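Local atomic coordinates of halogenase PltM (Pseudomonas fluorescens, PDB entry 6BZN), a protein that halogenates phenolic substrates as a flavin-dependent enzyme, with FAD as cofactor and an unusual tolerance of different substrates and halides. Residues A[27-32]-A[187-192]; A[337-342]-A[359-364]. All blocks are in the same frame, centred on the assembly; numbering follows the deposited sequence.

Contact 1. Residues A[27-32]-A[187-192]; sequences IIIGSG and AFIIDA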
loop_
_atom_site.group_PDB
_atom_site.type_symbol
_atom_site.label_atom_id
_atom_site.label_comp_id
_atom_site.label_asym_id
_atom_site.label_seq_id
_atom_site.Cartn_x
_atom_site.Cartn_y
_atom_site.Cartn_z
ATOM N N ILE A 27 22.926 -5.283 7.043
ATOM C CA ILE A 27 22.544 -6.096 5.897
ATOM C C ILE A 27 21.044 -5.918 5.682
ATOM O O ILE A 27 20.249 -5.929 6.642
ATOM C CB ILE A 27 22.927 -7.575 6.092
ATOM C CG1 ILE A 27 24.446 -7.717 5.983
ATOM C CG2 ILE A 27 22.273 -8.466 5.045
ATOM C CD1 ILE A 27 25.004 -8.991 6.581
ATOM N N ILE A 28 20.661 -5.728 4.423
ATOM C CA ILE A 28 19.266 -5.570 4.030
ATOM C C ILE A 28 18.929 -6.696 3.058
ATOM O O ILE A 28 19.599 -6.840 2.045
ATOM C CB ILE A 28 19.016 -4.216 3.349
ATOM C CG1 ILE A 28 19.315 -3.074 4.326
ATOM C CG2 ILE A 28 17.560 -4.089 2.899
ATOM C CD1 ILE A 28 19.319 -1.706 3.694
ATOM N N ILE A 29 17.916 -7.494 3.382
ATOM C CA ILE A 29 17.426 -8.533 2.484
ATOM C C ILE A 29 16.308 -7.928 1.632
ATOM O O ILE A 29 15.307 -7.463 2.171
ATOM C CB ILE A 29 16.890 -9.765 3.235
ATOM C CG1 ILE A 29 17.936 -10.325 4.212
ATOM C CG2 ILE A 29 16.525 -10.872 2.248
ATOM C CD1 ILE A 29 17.297 -11.152 5.302
ATOM N N GLY A 30 16.482 -7.954 0.308
ATOM C CA GLY A 30 15.507 -7.426 -0.651
ATOM C C GLY A 30 15.970 -6.120 -1.281
ATOM O O GLY A 30 16.330 -5.172 -0.579
ATOM N N SER A 31 15.969 -6.057 -2.608
ATOM C CA SER A 31 16.462 -4.893 -3.319
ATOM C C SER A 31 15.325 -4.188 -4.063
ATOM O O SER A 31 15.599 -3.425 -4.994
ATOM C CB SER A 31 17.556 -5.305 -4.308
ATOM O OG SER A 31 17.023 -6.132 -5.342
ATOM N N GLY A 32 14.075 -4.446 -3.660
ATOM C CA GLY A 32 12.909 -3.723 -4.153
ATOM C C GLY A 32 12.869 -2.339 -3.522
ATOM O O GLY A 32 13.782 -1.947 -2.797
ATOM N N ALA A 187 26.175 -5.598 12.082
ATOM C CA ALA A 187 25.603 -5.318 13.394
ATOM C C ALA A 187 24.100 -5.604 13.453
ATOM O O ALA A 187 23.569 -5.849 14.543
ATOM C CB ALA A 187 25.876 -3.881 13.803
ATOM N N PHE A 188 23.424 -5.573 12.303
ATOM C CA PHE A 188 21.954 -5.553 12.259
ATOM C C PHE A 188 21.472 -6.020 10.887
ATOM O O PHE A 188 22.140 -5.768 9.872
ATOM C CB PHE A 188 21.480 -4.126 12.490
ATOM C CG PHE A 188 20.036 -3.987 12.906
ATOM C CD1 PHE A 188 19.625 -4.358 14.174
ATOM C CD2 PHE A 188 19.106 -3.401 12.053
ATOM C CE1 PHE A 188 18.308 -4.189 14.585
ATOM C CE2 PHE A 188 17.791 -3.209 12.454
ATOM C CZ PHE A 188 17.387 -3.607 13.719
ATOM N N ILE A 189 20.327 -6.689 10.863
ATOM C CA ILE A 189 19.745 -7.168 9.597
ATOM C C ILE A 189 18.303 -6.664 9.459
ATOM O O ILE A 189 17.514 -6.752 10.393
ATOM C CB ILE A 189 19.883 -8.704 9.424
ATOM C CG1 ILE A 189 19.416 -9.138 8.032
ATOM C CG2 ILE A 189 19.144 -9.511 10.490
ATOM C CD1 ILE A 189 20.023 -10.464 7.587
ATOM N N ILE A 190 17.995 -6.094 8.300
ATOM C CA ILE A 190 16.649 -5.612 7.985
ATOM C C ILE A 190 16.068 -6.501 6.897
ATOM O O ILE A 190 16.664 -6.646 5.834
ATOM C CB ILE A 190 16.671 -4.148 7.521
ATOM C CG1 ILE A 190 17.183 -3.279 8.663
ATOM C CG2 ILE A 190 15.278 -3.675 7.092
ATOM C CD1 ILE A 190 17.522 -1.864 8.258
ATOM N N ASP A 191 14.915 -7.099 7.171
ATOM C CA ASP A 191 14.221 -7.894 6.179
ATOM C C ASP A 191 13.262 -7.003 5.395
ATOM O O ASP A 191 12.168 -6.660 5.881
ATOM C CB ASP A 191 13.451 -9.052 6.806
ATOM C CG ASP A 191 13.020 -10.093 5.780
ATOM O OD1 ASP A 191 12.841 -9.759 4.582
ATOM O OD2 ASP A 191 12.882 -11.273 6.182
ATOM N N ALA A 192 13.663 -6.680 4.172
ATOM C CA ALA A 192 12.886 -5.846 3.264
ATOM C C ALA A 192 12.273 -6.689 2.151
ATOM O O ALA A 192 11.884 -6.161 1.112
ATOM C CB ALA A 192 13.783 -4.755 2.680
#
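A chi1 of -173° at Ile189 sets CG1 beside its own carbonyl carbon and carries CD1 between Ile27 and Ile29 of the neighbouring strand; Ile29 answers with CG1 beside its own backbone N. The two CD1 methyls, of Ile29 and Ile189, meet at 3.6 Å, and CD1 of Ile189 also lies 3.9 Å from CG2 of Ile27. On the other face Ile28 turns CG2 onto Ala192, 3.8 Å from its CB. Branched isoleucines suit such a buried strand pair, filling both faces.

Strands 27-29 and 188-191 run parallel, their directions 18° apart. Ile27 N donates to Phe188 O, Ile190 N to Ile27 O and Ile29 N to Ile190 O, the last at 2.9 Å. The final rung, Ala192 N to Ile29 O at 2.7 Å, is more bent, at 135°, where both strands give way to loops. Gly30 fits here because its backbone angles, and the nearby carbonyl of Ala192, leave no place for a CB. With Gly32 it belongs to a GxGxxG pattern, consistent with the dinucleotide-binding turn of a Rossmann-type FAD domain.

Strand 49-52 flanks 24-29 and strand 336-338 flanks 188-191. Helix 33-44 packs on Ile28 and Ile190, while Pro198 and Leu199 of helix 198-203 meet Ile29 and Ile189.

Contact 2. Residues A[337-342]-A[359-364]; sequences CLLPQA and ESILRL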
loop_
_atom_site.group_PDB
_atom_site.type_symbol
_atom_site.label_atom_id
_atom_site.label_comp_id
_atom_site.label_asym_id
_atom_site.label_seq_id
_atom_site.Cartn_x
_atom_site.Cartn_y
_atom_site.Cartn_z
ATOM N N CYS A 337 15.155 -6.268 12.254
ATOM C CA CYS A 337 13.840 -5.680 12.072
ATOM C C CYS A 337 13.272 -6.217 10.768
ATOM O O CYS A 337 13.983 -6.294 9.752
ATOM C CB CYS A 337 13.912 -4.159 12.033
ATOM S SG CYS A 337 12.351 -3.366 11.541
ATOM N N LEU A 338 12.004 -6.621 10.822
ATOM C CA LEU A 338 11.238 -6.941 9.634
ATOM C C LEU A 338 10.513 -5.678 9.211
ATOM O O LEU A 338 9.794 -5.075 10.006
ATOM C CB LEU A 338 10.200 -8.030 9.910
ATOM C CG LEU A 338 10.646 -9.489 9.961
ATOM C CD1 LEU A 338 11.880 -9.710 10.795
ATOM C CD2 LEU A 338 9.495 -10.369 10.414
ATOM N N LEU A 339 10.699 -5.281 7.961
ATOM C CA LEU A 339 9.885 -4.211 7.408
ATOM C C LEU A 339 8.447 -4.710 7.180
ATOM O O LEU A 339 8.168 -5.914 7.304
ATOM C CB LEU A 339 10.529 -3.656 6.138
ATOM C CG LEU A 339 11.771 -2.786 6.329
ATOM C CD1 LEU A 339 12.201 -2.270 4.961
ATOM C CD2 LEU A 339 11.563 -1.620 7.277
ATOM N N PRO A 340 7.509 -3.787 6.884
ATOM C CA PRO A 340 6.097 -4.210 6.864
ATOM C C PRO A 340 5.721 -5.368 5.964
ATOM O O PRO A 340 5.020 -6.253 6.435
ATOM C CB PRO A 340 5.365 -2.936 6.464
ATOM C CG PRO A 340 6.185 -1.888 7.137
ATOM C CD PRO A 340 7.609 -2.319 6.893
ATOM N N GLN A 341 6.188 -5.421 4.720
ATOM C CA GLN A 341 5.847 -6.573 3.857
ATOM C C GLN A 341 6.280 -7.925 4.436
ATOM O O GLN A 341 5.578 -8.931 4.263
ATOM C CB GLN A 341 6.453 -6.435 2.461
ATOM C CG GLN A 341 5.825 -5.376 1.594
ATOM C CD GLN A 341 4.447 -5.764 1.060
ATOM O OE1 GLN A 341 3.467 -5.057 1.304
ATOM N NE2 GLN A 341 4.374 -6.863 0.298
ATOM N N ALA A 342 7.434 -7.945 5.098
ATOM C CA ALA A 342 7.910 -9.142 5.772
ATOM C C ALA A 342 7.103 -9.470 7.045
ATOM O O ALA A 342 7.150 -10.600 7.515
ATOM C CB ALA A 342 9.384 -9.002 6.099
ATOM N N GLU A 359 6.393 4.611 5.900
ATOM C CA GLU A 359 6.365 5.151 7.269
ATOM C C GLU A 359 7.287 4.341 8.166
ATOM O O GLU A 359 8.017 4.913 8.980
ATOM C CB GLU A 359 4.957 5.206 7.856
ATOM C CG GLU A 359 4.980 5.900 9.218
ATOM C CD GLU A 359 3.621 6.141 9.829
ATOM O OE1 GLU A 359 2.622 6.179 9.081
ATOM O OE2 GLU A 359 3.573 6.303 11.078
ATOM N N SER A 360 7.297 3.024 7.991
ATOM C CA SER A 360 8.152 2.169 8.827
ATOM C C SER A 360 9.632 2.473 8.597
ATOM O O SER A 360 10.432 2.510 9.545
ATOM C CB SER A 360 7.844 0.676 8.593
ATOM O OG SER A 360 8.524 -0.107 9.556
ATOM N N ILE A 361 10.009 2.720 7.344
ATOM C CA ILE A 361 11.405 3.082 7.033
ATOM C C ILE A 361 11.766 4.394 7.733
ATOM O O ILE A 361 12.833 4.532 8.339
ATOM C CB ILE A 361 11.661 3.176 5.518
ATOM C CG1 ILE A 361 11.455 1.805 4.871
ATOM C CG2 ILE A 361 13.067 3.699 5.215
ATOM C CD1 ILE A 361 11.307 1.866 3.359
ATOM N N LEU A 362 10.843 5.344 7.649
ATOM C CA LEU A 362 11.014 6.658 8.228
ATOM C C LEU A 362 11.178 6.612 9.749
ATOM O O LEU A 362 11.980 7.362 10.318
ATOM C CB LEU A 362 9.815 7.501 7.822
ATOM C CG LEU A 362 9.782 9.004 7.974
ATOM C CD1 LEU A 362 11.012 9.691 7.407
ATOM C CD2 LEU A 362 8.505 9.470 7.280
ATOM N N ARG A 363 10.450 5.712 10.402
ATOM C CA ARG A 363 10.579 5.510 11.836
ATOM C C ARG A 363 11.829 4.716 12.219
ATOM O O ARG A 363 12.470 5.038 13.221
ATOM C CB ARG A 363 9.352 4.787 12.381
ATOM C CG ARG A 363 8.091 5.625 12.362
ATOM C CD ARG A 363 6.878 4.780 12.671
ATOM N NE ARG A 363 5.644 5.560 12.812
ATOM C CZ ARG A 363 5.216 6.143 13.937
ATOM N NH1 ARG A 363 5.919 6.091 15.064
ATOM N NH2 ARG A 363 4.056 6.796 13.938
ATOM N N LEU A 364 12.151 3.683 11.446
ATOM C CA LEU A 364 13.269 2.781 11.765
ATOM C C LEU A 364 14.655 3.408 11.558
ATOM O O LEU A 364 15.560 3.207 12.380
ATOM C CB LEU A 364 13.154 1.496 10.923
ATOM C CG LEU A 364 14.278 0.466 11.085
ATOM C CD1 LEU A 364 14.307 -0.128 12.483
ATOM C CD2 LEU A 364 14.142 -0.614 10.009
HETATM O O HOH W 1 8.190 -2.801 10.264
#
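Pro340 lays its ring against Ser360 at a strand-to-helix turn: strand 336-338, at the edge of the parallel sheet of what is probably a Rossmann-type FAD-binding domain, runs into the short helix 340-343, and the long helix 352-374 packs beside the junction. This is the tight end of the contact. CG of Pro340 stands 3.4 Å from CB of Ser360, closer than carbon atoms usually pack, and CD comes almost as near. Proline suits the first turn of a helix, where it has no need of an N-H to donate, and the small side chain of serine lets the ring come close to the long helix.

Toward the strand the packing relaxes to ordinary van der Waals distances and is mainly apolar. Leu339 reaches the helix with both methyls: CD1 lies 4.1 Å from CG1 of Ile361, and CD2 is 3.9 Å from CD2 of Leu364, the two leucine side chains crossing at about a right angle. With chi1 at 171°, Cys337 points SG away from its own backbone N and on to Leu364, 3.6 Å from CD2, where it touches both of that residue's methyls. Leucine and isoleucine fit this buried place because their branches can reach several neighbours.

The helix also braces itself one turn along: NE and NH2 of Arg363 grip a single oxygen, OE2 of Glu359, side-on and in the guanidinium plane. Gln341, the next residue of the short helix after Pro340, binds FAD in another structure of this protein.

Against the tight proline-serine end stands a water-bridged side, for no direct hydrogen bond spans the two segments. One water donates to Leu338 O at 2.8 Å and lies 2.8 Å from Ser360 OG.

How the contacts relate
From the N terminus the chain first lays down strand 24-29, and contact 1 closes only when strand 188-191 returns beside it, after more than 150 residues. Contact 2 opens later and closes a much shorter loop, from 337-342 to 359-364; the two loops follow in series, neither nested nor crossing. They nevertheless share one parallel sheet, in which strand 188-191 lies between 24-29 and 336-338. Asp191 helps to make the join, with its N 2.9 Å from Cys337 O and its O equally far from Leu339 N, both probable hydrogen bonds, and Ile190 packs on Leu339 beside it. Together the contacts tie the glycine-rich turn through the sheet to helix 352-374.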